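Local coordinates for high affinity transport system protein p37 (Mycoplasma hyorhinis, PDB 3E79) that is the extracytoplasmic thiamine-binding lipoprotein of a high-affinity transport system, here holding thiamine diphosphate, at residues A[152-157]-A[176-181]; A[214-219]-A[335-340]; A[238-243]-A[272-277]. All blocks are in the same frame, centred on the assembly; numbering follows the deposited sequence.

Contact 1: A[152-157]-A[176-181]. With I3C (5-amino-2,4,6-triiodobenzene-1,3-dicarboxylic acid), chain B.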
loop_
_atom_site.group_PDB
_atom_site.type_symbol
_atom_site.label_atom_id
_atom_site.label_comp_id
_atom_site.label_asym_id
_atom_site.label_seq_id
_atom_site.Cartn_x
_atom_site.Cartn_y
_atom_site.Cartn_z
ATOM N N PHE A 152 -0.664 -10.243 7.243
ATOM C CA PHE A 152 0.324 -10.179 8.325
ATOM C C PHE A 152 -0.128 -11.121 9.427
ATOM O O PHE A 152 -1.345 -11.245 9.630
ATOM C CB PHE A 152 0.415 -8.748 8.827
ATOM C CG PHE A 152 1.208 -7.756 8.003
ATOM C CD1 PHE A 152 2.507 -8.014 7.614
ATOM C CD2 PHE A 152 0.629 -6.554 7.629
ATOM C CE1 PHE A 152 3.208 -7.079 6.877
ATOM C CE2 PHE A 152 1.322 -5.606 6.900
ATOM C CZ PHE A 152 2.625 -5.878 6.521
ATOM N N VAL A 153 0.751 -11.815 10.142
ATOM C CA VAL A 153 0.227 -12.734 11.167
ATOM C C VAL A 153 -0.566 -11.981 12.228
ATOM O O VAL A 153 -1.467 -12.541 12.859
ATOM C CB VAL A 153 1.356 -13.545 11.824
ATOM C CG1 VAL A 153 2.084 -14.432 10.819
ATOM C CG2 VAL A 153 2.358 -12.616 12.485
ATOM N N PHE A 154 -0.293 -10.695 12.430
ATOM C CA PHE A 154 -0.970 -9.874 13.428
ATOM C C PHE A 154 -2.157 -9.099 12.887
ATOM O O PHE A 154 -2.783 -8.320 13.618
ATOM C CB PHE A 154 0.012 -8.859 14.049
ATOM C CG PHE A 154 0.861 -8.107 13.038
ATOM C CD1 PHE A 154 2.144 -8.513 12.755
ATOM C CD2 PHE A 154 0.364 -6.992 12.371
ATOM C CE1 PHE A 154 2.936 -7.854 11.842
ATOM C CE2 PHE A 154 1.140 -6.331 11.438
ATOM C CZ PHE A 154 2.412 -6.775 11.159
ATOM N N ASP A 155 -2.532 -9.254 11.616
ATOM C CA ASP A 155 -3.689 -8.468 11.158
ATOM C C ASP A 155 -4.424 -9.216 10.055
ATOM O O ASP A 155 -4.380 -8.789 8.897
ATOM C CB ASP A 155 -3.222 -7.098 10.685
ATOM C CG ASP A 155 -4.331 -6.174 10.233
ATOM O OD1 ASP A 155 -5.511 -6.445 10.535
ATOM O OD2 ASP A 155 -4.026 -5.151 9.569
ATOM N N LYS A 156 -5.072 -10.304 10.453
ATOM C CA LYS A 156 -5.769 -11.218 9.566
ATOM C C LYS A 156 -7.242 -10.892 9.379
ATOM O O LYS A 156 -7.895 -11.454 8.494
ATOM C CB LYS A 156 -5.657 -12.661 10.100
ATOM C CG LYS A 156 -4.232 -13.196 10.006
ATOM C CD LYS A 156 -4.068 -14.437 10.868
ATOM C CE LYS A 156 -2.607 -14.725 11.167
ATOM N NZ LYS A 156 -2.417 -16.064 11.794
ATOM N N GLU A 157 -7.811 -10.007 10.194
ATOM C CA GLU A 157 -9.239 -9.733 10.030
ATOM C C GLU A 157 -9.470 -8.277 9.658
ATOM O O GLU A 157 -9.130 -7.331 10.355
ATOM C CB GLU A 157 -10.025 -10.103 11.291
ATOM C CG GLU A 157 -9.667 -11.495 11.806
ATOM C CD GLU A 157 -10.889 -12.284 12.234
ATOM O OE1 GLU A 157 -11.973 -12.056 11.646
ATOM O OE2 GLU A 157 -10.769 -13.122 13.155
ATOM N N LYS A 176 -0.406 -3.591 19.851
ATOM C CA LYS A 176 0.329 -4.349 20.869
ATOM C C LYS A 176 0.896 -5.620 20.277
ATOM O O LYS A 176 2.016 -6.022 20.606
ATOM C CB LYS A 176 -0.603 -4.605 22.069
ATOM C CG LYS A 176 -0.929 -3.266 22.732
ATOM C CD LYS A 176 -1.942 -3.337 23.855
ATOM C CE LYS A 176 -1.505 -2.430 25.004
ATOM N NZ LYS A 176 -2.663 -1.889 25.756
ATOM N N GLU A 177 0.161 -6.283 19.380
ATOM C CA GLU A 177 0.707 -7.487 18.745
ATOM C C GLU A 177 1.937 -7.145 17.900
ATOM O O GLU A 177 2.924 -7.878 17.896
ATOM C CB GLU A 177 -0.312 -8.175 17.846
ATOM C CG GLU A 177 -1.549 -8.815 18.426
ATOM C CD GLU A 177 -2.345 -9.513 17.324
ATOM O OE1 GLU A 177 -3.360 -8.947 16.857
ATOM O OE2 GLU A 177 -1.975 -10.626 16.894
ATOM N N ILE A 178 1.865 -6.028 17.155
ATOM C CA ILE A 178 3.046 -5.609 16.397
ATOM C C ILE A 178 4.221 -5.379 17.351
ATOM O O ILE A 178 5.355 -5.749 17.058
ATOM C CB ILE A 178 2.775 -4.341 15.573
ATOM C CG1 ILE A 178 1.896 -4.586 14.336
ATOM C CG2 ILE A 178 4.066 -3.629 15.162
ATOM C CD1 ILE A 178 1.211 -3.336 13.821
ATOM N N ASN A 179 4.023 -4.770 18.519
ATOM C CA ASN A 179 5.165 -4.528 19.407
ATOM C C ASN A 179 5.796 -5.823 19.902
ATOM O O ASN A 179 7.003 -5.882 20.139
ATOM C CB ASN A 179 4.725 -3.663 20.600
ATOM C CG ASN A 179 4.408 -2.252 20.164
ATOM O OD1 ASN A 179 4.960 -1.832 19.145
ATOM N ND2 ASN A 179 3.559 -1.542 20.900
ATOM N N LYS A 180 5.020 -6.886 20.061
ATOM C CA LYS A 180 5.589 -8.174 20.454
ATOM C C LYS A 180 6.600 -8.675 19.429
ATOM O O LYS A 180 7.615 -9.258 19.798
ATOM C CB LYS A 180 4.496 -9.228 20.615
ATOM C CG LYS A 180 3.661 -9.102 21.877
ATOM C CD LYS A 180 2.274 -9.708 21.726
ATOM C CE LYS A 180 1.208 -8.879 22.427
ATOM N NZ LYS A 180 -0.165 -9.131 21.902
ATOM N N ILE A 181 6.293 -8.432 18.159
ATOM C CA ILE A 181 7.129 -8.850 17.038
ATOM C C ILE A 181 8.299 -7.923 16.806
ATOM O O ILE A 181 9.406 -8.334 16.423
ATOM C CB ILE A 181 6.264 -8.911 15.748
ATOM C CG1 ILE A 181 5.481 -10.219 15.612
ATOM C CG2 ILE A 181 7.087 -8.643 14.499
ATOM C CD1 ILE A 181 4.238 -10.080 14.762
HETATM I I3 I3C B . -3.747 3.347 24.939
HETATM I I2 I3C B . 0.971 0.686 22.409
HETATM I I1 I3C B . 0.294 0.437 28.362
HETATM O O8 I3C B . -3.367 1.772 27.939
HETATM O O9 I3C B . -1.830 3.398 28.107
HETATM C C10 I3C B . 1.583 -0.155 25.435
HETATM N N13 I3C B . -1.730 2.341 22.750
HETATM C C1 I3C B . -1.561 1.827 26.375
HETATM C C6 I3C B . -2.017 2.196 25.108
HETATM C C5 I3C B . -1.327 1.874 23.944
HETATM C C4 I3C B . -0.192 1.064 24.086
HETATM C C3 I3C B . 0.312 0.703 25.344
HETATM C C2 I3C B . -0.403 1.058 26.496
HETATM C C7 I3C B . -2.336 2.371 27.598
HETATM O O11 I3C B . 2.673 0.399 25.672
HETATM O O12 I3C B . 1.424 -1.380 25.268
#
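An apolar turn-on-helix contact joins Phe154, in the loop that leaves strand 142-152, to one side of helix 170-184. Residues 152-155 form a type I beta turn, closed by the bond from Asp155 N to Phe152 O, and Phe154 is the turn residue that faces the helix. Its CG lies between the backbone N and the carbonyl carbon (chi1 47°), a setting that swings the ring back over Phe152, whose CB rests on one face. The opposite face takes Ile178: CG1 sits 3.6 Å from the centroid of the Phe154 ring, 20° off the normal, a CH-pi contact displaced toward the CD2-CE2 side. Ile181, one turn further along the helix, comes in at the ring edge near its plane, with CD1 3.3 Å from Phe154 CD1; the same methyl also meets Val153 CG2 at 3.9 Å. Glu177 completes the helix side. Glu177 CB packs on Phe154 CB at 3.9 Å, and the extended chain carries the carboxylate past the backbone, leaving Glu177 OE1 3.3 Å from Phe154 O. These are two acceptors and make no bond. Ile178 also packs on Ala334 and Val337 of strand 331-337, so it lies between turn and sheet. The specificity here is one of shape: a phenyl ring gripped on both faces and at one edge by carbon, with its rotation largely fixed, beside a carboxylate and a carbonyl whose closeness is probably mildly unfavourable.

Contact 2: A[214-219]-A[335-340]; sequences FYRGMI and LIVTNP. With TPP (thiamine diphosphate), chain D; I3C (5-amino-2,4,6-triiodobenzene-1,3-dicarboxylic acid), chain B.
Ile219 and Ile336 are a hydrogen-bonded pair where the start of strand 217-223 meets the end of strand 331-337, an outermost strand of the five-stranded mixed sheet; the short segments run antiparallel at 170°. Ile219 N reaches Ile336 O at 2.9 Å, and Leu335 N gives Ile219 O a bond of 2.8 Å, both nearly straight. Met218 and Val337 form the adjoining non-hydrogen-bonded pair. Beyond it the ladder changes character. Thr338 N still bonds to Gly217 O, at 3.1 Å and from above the carbonyl plane, but Gly217 N turns to the side-chain hydroxyl, Thr338 OG1, at 2.9 Å. That hydroxyl gives its proton to Asn339 O; with OG1 between the backbone N and the carbonyl carbon (chi1 69°), it can serve both.

Among charged groups, Arg216 reaches along Pro340, its chain extended from CG to NE. Arg216 NH1 meets Thr338 O at 3.2 Å in the guanidinium plane, with an N-H...O angle of 171°, and Pro340 CB lies over one face. NE makes a salt bridge to Asp155, and NH1 also bonds to Lys160 O.

Apolar contacts fill in the rest: Phe214 CD1 on Pro340 CB, Met218 CB on Val337 CG1, and Ile219 CD1 beside Ile336 CG2.

At the ligand, Tyr215 points away from residues 335-340; its ring lies against TPP C6 and its OH donates to TPP O1B at 2.6 Å. Several bonds thus fix a buried arginine and the segment carrying this tyrosine, consistent with a diphosphate-binding tyrosine positioned by the backbone bonds of its neighbours.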
loop_
_atom_site.group_PDB
_atom_site.type_symbol
_atom_site.label_atom_id
_atom_site.label_comp_id
_atom_site.label_asym_id
_atom_site.label_seq_id
_atom_site.Cartn_x
_atom_site.Cartn_y
_atom_site.Cartn_z
ATOM N N PHE A 214 -6.981 -5.913 2.010
ATOM C CA PHE A 214 -6.905 -4.590 2.596
ATOM C C PHE A 214 -5.495 -4.276 3.061
ATOM O O PHE A 214 -4.673 -5.194 3.169
ATOM C CB PHE A 214 -7.888 -4.530 3.798
ATOM C CG PHE A 214 -7.491 -5.445 4.959
ATOM C CD1 PHE A 214 -6.670 -5.046 6.011
ATOM C CD2 PHE A 214 -7.954 -6.754 4.971
ATOM C CE1 PHE A 214 -6.280 -5.903 7.018
ATOM C CE2 PHE A 214 -7.590 -7.631 5.976
ATOM C CZ PHE A 214 -6.757 -7.203 6.998
ATOM N N TYR A 215 -5.254 -3.030 3.429
ATOM C CA TYR A 215 -4.071 -2.677 4.215
ATOM C C TYR A 215 -4.461 -1.524 5.146
ATOM O O TYR A 215 -5.566 -0.972 5.050
ATOM C CB TYR A 215 -2.845 -2.325 3.376
ATOM C CG TYR A 215 -2.842 -0.976 2.687
ATOM C CD1 TYR A 215 -3.848 -0.665 1.774
ATOM C CD2 TYR A 215 -1.861 -0.031 2.916
ATOM C CE1 TYR A 215 -3.869 0.549 1.122
ATOM C CE2 TYR A 215 -1.860 1.202 2.277
ATOM C CZ TYR A 215 -2.876 1.476 1.379
ATOM O OH TYR A 215 -2.902 2.689 0.741
ATOM N N ARG A 216 -3.535 -1.191 6.037
ATOM C CA ARG A 216 -3.736 -0.148 7.033
ATOM C C ARG A 216 -2.497 0.735 7.130
ATOM O O ARG A 216 -1.439 0.272 6.711
ATOM C CB ARG A 216 -3.975 -0.708 8.442
ATOM C CG ARG A 216 -5.234 -1.540 8.596
ATOM C CD ARG A 216 -5.265 -2.161 9.998
ATOM N NE ARG A 216 -6.079 -3.377 10.029
ATOM C CZ ARG A 216 -7.362 -3.418 10.336
ATOM N NH1 ARG A 216 -8.023 -2.303 10.650
ATOM N NH2 ARG A 216 -8.014 -4.577 10.336
ATOM N N GLY A 217 -2.686 1.932 7.674
ATOM C CA GLY A 217 -1.557 2.762 8.098
ATOM C C GLY A 217 -1.262 2.471 9.570
ATOM O O GLY A 217 -1.926 1.633 10.195
ATOM N N MET A 218 -0.279 3.152 10.158
ATOM C CA MET A 218 -0.045 2.972 11.596
ATOM C C MET A 218 0.641 4.198 12.166
ATOM O O MET A 218 1.277 4.955 11.423
ATOM C CB MET A 218 0.804 1.734 11.889
ATOM C CG MET A 218 2.248 1.838 11.473
ATOM S SD MET A 218 3.184 0.321 11.736
ATOM C CE MET A 218 3.317 0.302 13.519
ATOM N N ILE A 219 0.506 4.395 13.480
ATOM C CA ILE A 219 1.234 5.512 14.102
ATOM C C ILE A 219 2.317 4.947 15.017
ATOM O O ILE A 219 2.012 4.090 15.859
ATOM C CB ILE A 219 0.279 6.442 14.863
ATOM C CG1 ILE A 219 -0.772 7.138 13.983
ATOM C CG2 ILE A 219 1.027 7.506 15.655
ATOM C CD1 ILE A 219 -1.820 7.856 14.815
ATOM N N LEU A 335 1.755 2.704 18.308
ATOM C CA LEU A 335 0.744 3.230 19.221
ATOM C C LEU A 335 -0.626 2.683 18.863
ATOM O O LEU A 335 -1.371 2.205 19.717
ATOM C CB LEU A 335 0.752 4.754 19.189
ATOM C CG LEU A 335 -0.346 5.458 19.990
ATOM C CD1 LEU A 335 -0.021 5.392 21.473
ATOM C CD2 LEU A 335 -0.503 6.900 19.520
ATOM N N ILE A 336 -0.959 2.773 17.577
ATOM C CA ILE A 336 -2.255 2.303 17.081
ATOM C C ILE A 336 -2.200 2.153 15.559
ATOM O O ILE A 336 -1.360 2.793 14.922
ATOM C CB ILE A 336 -3.361 3.282 17.490
ATOM C CG1 ILE A 336 -4.793 2.832 17.197
ATOM C CG2 ILE A 336 -3.103 4.644 16.837
ATOM C CD1 ILE A 336 -5.845 3.692 17.876
ATOM N N VAL A 337 -3.042 1.324 14.965
ATOM C CA VAL A 337 -3.073 1.233 13.494
ATOM C C VAL A 337 -4.308 1.971 13.016
ATOM O O VAL A 337 -5.011 2.588 13.822
ATOM C CB VAL A 337 -3.024 -0.212 13.000
ATOM C CG1 VAL A 337 -1.750 -0.898 13.515
ATOM C CG2 VAL A 337 -4.241 -1.018 13.439
ATOM N N THR A 338 -4.615 1.974 11.724
ATOM C CA THR A 338 -5.782 2.759 11.290
ATOM C C THR A 338 -6.914 1.840 10.849
ATOM O O THR A 338 -6.770 0.609 10.878
ATOM C CB THR A 338 -5.398 3.681 10.119
ATOM O OG1 THR A 338 -5.139 2.851 8.967
ATOM C CG2 THR A 338 -4.110 4.440 10.401
ATOM N N ASN A 339 -8.033 2.423 10.423
ATOM C CA ASN A 339 -9.062 1.657 9.723
ATOM C C ASN A 339 -8.494 1.121 8.409
ATOM O O ASN A 339 -7.489 1.671 7.937
ATOM C CB ASN A 339 -10.301 2.523 9.455
ATOM C CG ASN A 339 -10.935 2.967 10.769
ATOM O OD1 ASN A 339 -10.963 2.182 11.724
ATOM N ND2 ASN A 339 -11.431 4.197 10.795
ATOM N N PRO A 340 -9.093 0.083 7.832
ATOM C CA PRO A 340 -8.528 -0.596 6.652
ATOM C C PRO A 340 -9.121 -0.096 5.342
ATOM O O PRO A 340 -10.304 0.260 5.310
ATOM C CB PRO A 340 -8.963 -2.035 6.917
ATOM C CG PRO A 340 -10.326 -1.885 7.531
ATOM C CD PRO A 340 -10.359 -0.556 8.232
HETATM N "N1'" TPP D . 5.096 -5.650 -0.039
HETATM C "C2'" TPP D . 6.230 -5.521 -0.771
HETATM C CM2 TPP D . 7.062 -6.748 -1.133
HETATM N "N3'" TPP D . 6.674 -4.284 -1.091
HETATM C "C4'" TPP D . 5.877 -3.211 -0.813
HETATM N "N4'" TPP D . 6.328 -2.010 -1.163
HETATM C "C5'" TPP D . 4.687 -3.321 -0.081
HETATM C "C6'" TPP D . 4.309 -4.623 0.280
HETATM C "C7'" TPP D . 3.775 -2.153 0.331
HETATM N N3 TPP D . 2.629 -1.832 -0.537
HETATM C C2 TPP D . 2.617 -2.227 -1.816
HETATM S S1 TPP D . 1.156 -1.663 -2.565
HETATM C C5 TPP D . 0.571 -0.925 -1.100
HETATM C C4 TPP D . 1.541 -1.115 -0.129
HETATM C CM4 TPP D . 1.315 -0.561 1.290
HETATM C C6 TPP D . -0.797 -0.245 -1.018
HETATM C C7 TPP D . -0.744 1.196 -1.519
HETATM O O7 TPP D . 0.231 1.921 -0.751
HETATM P PA TPP D . 0.942 3.235 -1.301
HETATM O O1A TPP D . 2.089 3.543 -0.437
HETATM O O2A TPP D . 1.250 3.056 -2.766
HETATM O O3A TPP D . -0.167 4.365 -1.341
HETATM P PB TPP D . -0.545 5.311 -0.137
HETATM O O1B TPP D . -1.056 4.556 1.037
HETATM O O2B TPP D . -1.653 6.293 -0.727
HETATM O O3B TPP D . 0.727 6.231 0.180
HETATM I I3 I3C B . -3.747 3.347 24.939
HETATM I I2 I3C B . 0.971 0.686 22.409
HETATM I I1 I3C B . 0.294 0.437 28.362
HETATM O O8 I3C B . -3.367 1.772 27.939
HETATM O O9 I3C B . -1.830 3.398 28.107
HETATM C C10 I3C B . 1.583 -0.155 25.435
HETATM N N13 I3C B . -1.730 2.341 22.750
HETATM C C1 I3C B . -1.561 1.827 26.375
HETATM C C6 I3C B . -2.017 2.196 25.108
HETATM C C5 I3C B . -1.327 1.874 23.944
HETATM C C4 I3C B . -0.192 1.064 24.086
HETATM C C3 I3C B . 0.312 0.703 25.344
HETATM C C2 I3C B . -0.403 1.058 26.496
HETATM C C7 I3C B . -2.336 2.371 27.598
HETATM O O11 I3C B . 2.673 0.399 25.672
HETATM O O12 I3C B . 1.424 -1.380 25.268
#

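Contact 3: A[238-243]-A[272-277]. With I3C (5-amino-2,4,6-triiodobenzene-1,3-dicarboxylic acid), chain C.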
loop_
_atom_site.group_PDB
_atom_site.type_symbol
_atom_site.label_atom_id
_atom_site.label_comp_id
_atom_site.label_asym_id
_atom_site.label_seq_id
_atom_site.Cartn_x
_atom_site.Cartn_y
_atom_site.Cartn_z
ATOM N N LYS A 238 -6.398 13.081 25.810
ATOM C CA LYS A 238 -6.860 13.762 24.607
ATOM C C LYS A 238 -6.388 15.214 24.599
ATOM O O LYS A 238 -7.050 16.172 24.215
ATOM C CB LYS A 238 -8.376 13.687 24.436
ATOM C CG LYS A 238 -8.921 12.259 24.424
ATOM C CD LYS A 238 -10.367 12.201 23.982
ATOM C CE LYS A 238 -10.811 10.795 23.606
ATOM N NZ LYS A 238 -11.844 10.796 22.524
ATOM N N ASP A 239 -5.155 15.399 25.035
ATOM C CA ASP A 239 -4.498 16.702 25.002
ATOM C C ASP A 239 -3.777 16.875 23.668
ATOM O O ASP A 239 -2.627 16.451 23.559
ATOM C CB ASP A 239 -3.533 16.784 26.175
ATOM C CG ASP A 239 -2.736 18.072 26.235
ATOM O OD1 ASP A 239 -2.843 18.926 25.323
ATOM O OD2 ASP A 239 -1.983 18.223 27.230
ATOM N N TRP A 240 -4.437 17.457 22.674
ATOM C CA TRP A 240 -3.909 17.514 21.314
ATOM C C TRP A 240 -2.632 18.331 21.284
ATOM O O TRP A 240 -1.600 17.899 20.757
ATOM C CB TRP A 240 -4.981 18.074 20.356
ATOM C CG TRP A 240 -4.455 18.438 18.995
ATOM C CD1 TRP A 240 -4.423 19.663 18.398
ATOM C CD2 TRP A 240 -3.866 17.535 18.040
ATOM N NE1 TRP A 240 -3.858 19.584 17.136
ATOM C CE2 TRP A 240 -3.507 18.284 16.899
ATOM C CE3 TRP A 240 -3.611 16.163 18.049
ATOM C CZ2 TRP A 240 -2.906 17.702 15.782
ATOM C CZ3 TRP A 240 -3.018 15.589 16.943
ATOM C CH2 TRP A 240 -2.672 16.355 15.820
ATOM N N ASN A 241 -2.672 19.534 21.867
ATOM C CA ASN A 241 -1.525 20.426 21.764
ATOM C C ASN A 241 -0.229 19.813 22.270
ATOM O O ASN A 241 0.832 19.951 21.656
ATOM C CB ASN A 241 -1.794 21.733 22.531
ATOM C CG ASN A 241 -1.664 22.907 21.575
ATOM O OD1 ASN A 241 -2.660 23.390 21.035
ATOM N ND2 ASN A 241 -0.428 23.339 21.366
ATOM N N THR A 242 -0.308 19.121 23.395
ATOM C CA THR A 242 0.851 18.433 23.948
ATOM C C THR A 242 1.273 17.271 23.056
ATOM O O THR A 242 2.461 17.051 22.834
ATOM C CB THR A 242 0.525 17.930 25.371
ATOM O OG1 THR A 242 0.257 19.070 26.215
ATOM C CG2 THR A 242 1.685 17.184 26.010
ATOM N N PHE A 243 0.290 16.521 22.551
ATOM C CA PHE A 243 0.593 15.374 21.693
ATOM C C PHE A 243 1.292 15.844 20.422
ATOM O O PHE A 243 2.384 15.385 20.091
ATOM C CB PHE A 243 -0.689 14.600 21.383
ATOM C CG PHE A 243 -0.517 13.358 20.519
ATOM C CD1 PHE A 243 -0.713 13.429 19.152
ATOM C CD2 PHE A 243 -0.160 12.137 21.059
ATOM C CE1 PHE A 243 -0.564 12.301 18.367
ATOM C CE2 PHE A 243 -0.023 11.001 20.279
ATOM C CZ PHE A 243 -0.235 11.081 18.908
ATOM N N ASN A 272 -12.918 17.219 18.043
ATOM C CA ASN A 272 -13.100 18.662 18.050
ATOM C C ASN A 272 -11.900 19.470 18.516
ATOM O O ASN A 272 -12.140 20.585 19.005
ATOM C CB ASN A 272 -14.300 19.009 18.948
ATOM C CG ASN A 272 -15.501 18.113 18.723
ATOM O OD1 ASN A 272 -15.936 17.869 17.594
ATOM N ND2 ASN A 272 -16.067 17.611 19.821
ATOM N N LYS A 273 -10.652 19.020 18.393
ATOM C CA LYS A 273 -9.524 19.835 18.852
ATOM C C LYS A 273 -8.778 20.512 17.700
ATOM O O LYS A 273 -8.065 21.486 17.948
ATOM C CB LYS A 273 -8.506 19.028 19.661
ATOM C CG LYS A 273 -8.999 18.468 20.984
ATOM C CD LYS A 273 -8.998 19.539 22.064
ATOM C CE LYS A 273 -9.826 19.115 23.263
ATOM N NZ LYS A 273 -9.030 18.340 24.254
ATOM N N PHE A 274 -8.922 20.033 16.472
ATOM C CA PHE A 274 -8.353 20.670 15.282
ATOM C C PHE A 274 -9.272 20.379 14.111
ATOM O O PHE A 274 -10.130 19.487 14.213
ATOM C CB PHE A 274 -6.927 20.182 14.990
ATOM C CG PHE A 274 -6.851 18.708 14.609
ATOM C CD1 PHE A 274 -6.835 18.324 13.275
ATOM C CD2 PHE A 274 -6.798 17.723 15.578
ATOM C CE1 PHE A 274 -6.775 16.991 12.917
ATOM C CE2 PHE A 274 -6.747 16.378 15.242
ATOM C CZ PHE A 274 -6.734 16.014 13.908
ATOM N N THR A 275 -9.147 21.070 12.981
ATOM C CA THR A 275 -10.089 20.713 11.912
ATOM C C THR A 275 -9.473 19.726 10.930
ATOM O O THR A 275 -10.080 18.690 10.646
ATOM C CB THR A 275 -10.601 21.964 11.176
ATOM O OG1 THR A 275 -9.494 22.725 10.690
ATOM C CG2 THR A 275 -11.356 22.882 12.129
ATOM N N THR A 276 -8.289 20.017 10.406
ATOM C CA THR A 276 -7.574 19.112 9.508
ATOM C C THR A 276 -6.085 19.165 9.835
ATOM O O THR A 276 -5.615 20.155 10.406
ATOM C CB THR A 276 -7.748 19.444 8.013
ATOM O OG1 THR A 276 -7.008 20.630 7.681
ATOM C CG2 THR A 276 -9.187 19.773 7.643
ATOM N N LEU A 277 -5.318 18.135 9.478
ATOM C CA LEU A 277 -3.886 18.243 9.768
ATOM C C LEU A 277 -3.253 19.380 8.981
ATOM O O LEU A 277 -2.280 20.000 9.413
ATOM C CB LEU A 277 -3.135 16.961 9.450
ATOM C CG LEU A 277 -3.116 15.805 10.436
ATOM C CD1 LEU A 277 -2.021 14.823 10.034
ATOM C CD2 LEU A 277 -2.922 16.272 11.866
HETATM I I3 I3C C . -9.986 25.430 25.264
HETATM I I2 I3C C . -7.086 22.311 20.881
HETATM I I1 I3C C . -6.230 20.881 26.703
HETATM O O8 I3C C . -9.496 23.248 27.506
HETATM O O9 I3C C . -7.384 23.817 27.816
HETATM C C10 I3C C . -5.889 20.765 23.433
HETATM N N13 I3C C . -8.986 24.444 22.343
HETATM C C1 I3C C . -8.021 23.123 25.615
HETATM C C6 I3C C . -8.634 23.928 24.643
HETATM C C5 I3C C . -8.384 23.702 23.284
HETATM C C4 I3C C . -7.498 22.676 22.909
HETATM C C3 I3C C . -6.867 21.870 23.880
HETATM C C2 I3C C . -7.131 22.097 25.245
HETATM C C7 I3C C . -8.325 23.417 27.103
HETATM O O11 I3C C . -4.741 21.096 23.089
HETATM O O12 I3C C . -6.277 19.576 23.425
#
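Lys273 reaches across to Lys238 O and, with Trp240 N and Asn241 N, grips one carboxylate of the triiodinated I3C of chain C. This carboxylate faces the start of helix 240-245. Trp240 N donates to I3C O12 at 2.9 Å. Asn241 N donates to I3C O11 at 2.9 Å. Lys273, bent at chi2 and chi4, curls its ammonium back to join them, NZ lying 3.1 Å from I3C O12 and 2.9 Å from Lys238 O. An anion at a helix N-terminus meets the positive end of the helix dipole, which the lysine probably reinforces. Asp239 is the N-cap, its OD1 taking a bond from Thr242 N and its OD2 one from the Thr242 hydroxyl; Lys238 before it closes the preceding helix in a Schellman motif. Beyond Lys273 the contact turns aromatic. Phe274 lies over one face of Trp240 in a face-to-face stack, the phenyl and six-membered ring centroids 4.4 Å apart and the planes at 25°, with Phe274 CD2 3.6 Å from Trp240 CE2. Trp240 CG is anti to the backbone N (chi1 168°), sending the indole alongside residues 274-277, where Leu277 CD2 meets Trp240 CH2 at 4.0 Å. The indole NE1 bonds to Asp280 of helix 277-283, while Phe270 meets Trp240 edge-to-face.

Along the chain contact 1 closes before contact 2 opens, and contact 3 is nested inside the 115-residue loop that contact 2 closes. Contacts 1 and 2 have centres 11 Å apart and touch directly: a salt bridge ties the loop after strand 142-152, and Ile178 ties helix 170-184, to the segments of contact 2. Both also touch the I3C of chain B. Contact 3 lies further out, its centre 19 Å from that of contact 2 and 28 Å from that of contact 1, reaching contact 2 through Phe243 and Leu335. Tyr215, which binds the diphosphate, thus leads into a sheet whose outermost strand 331-337 is bordered by helix 170-184, while contact 3 joins loops farther from the ligand.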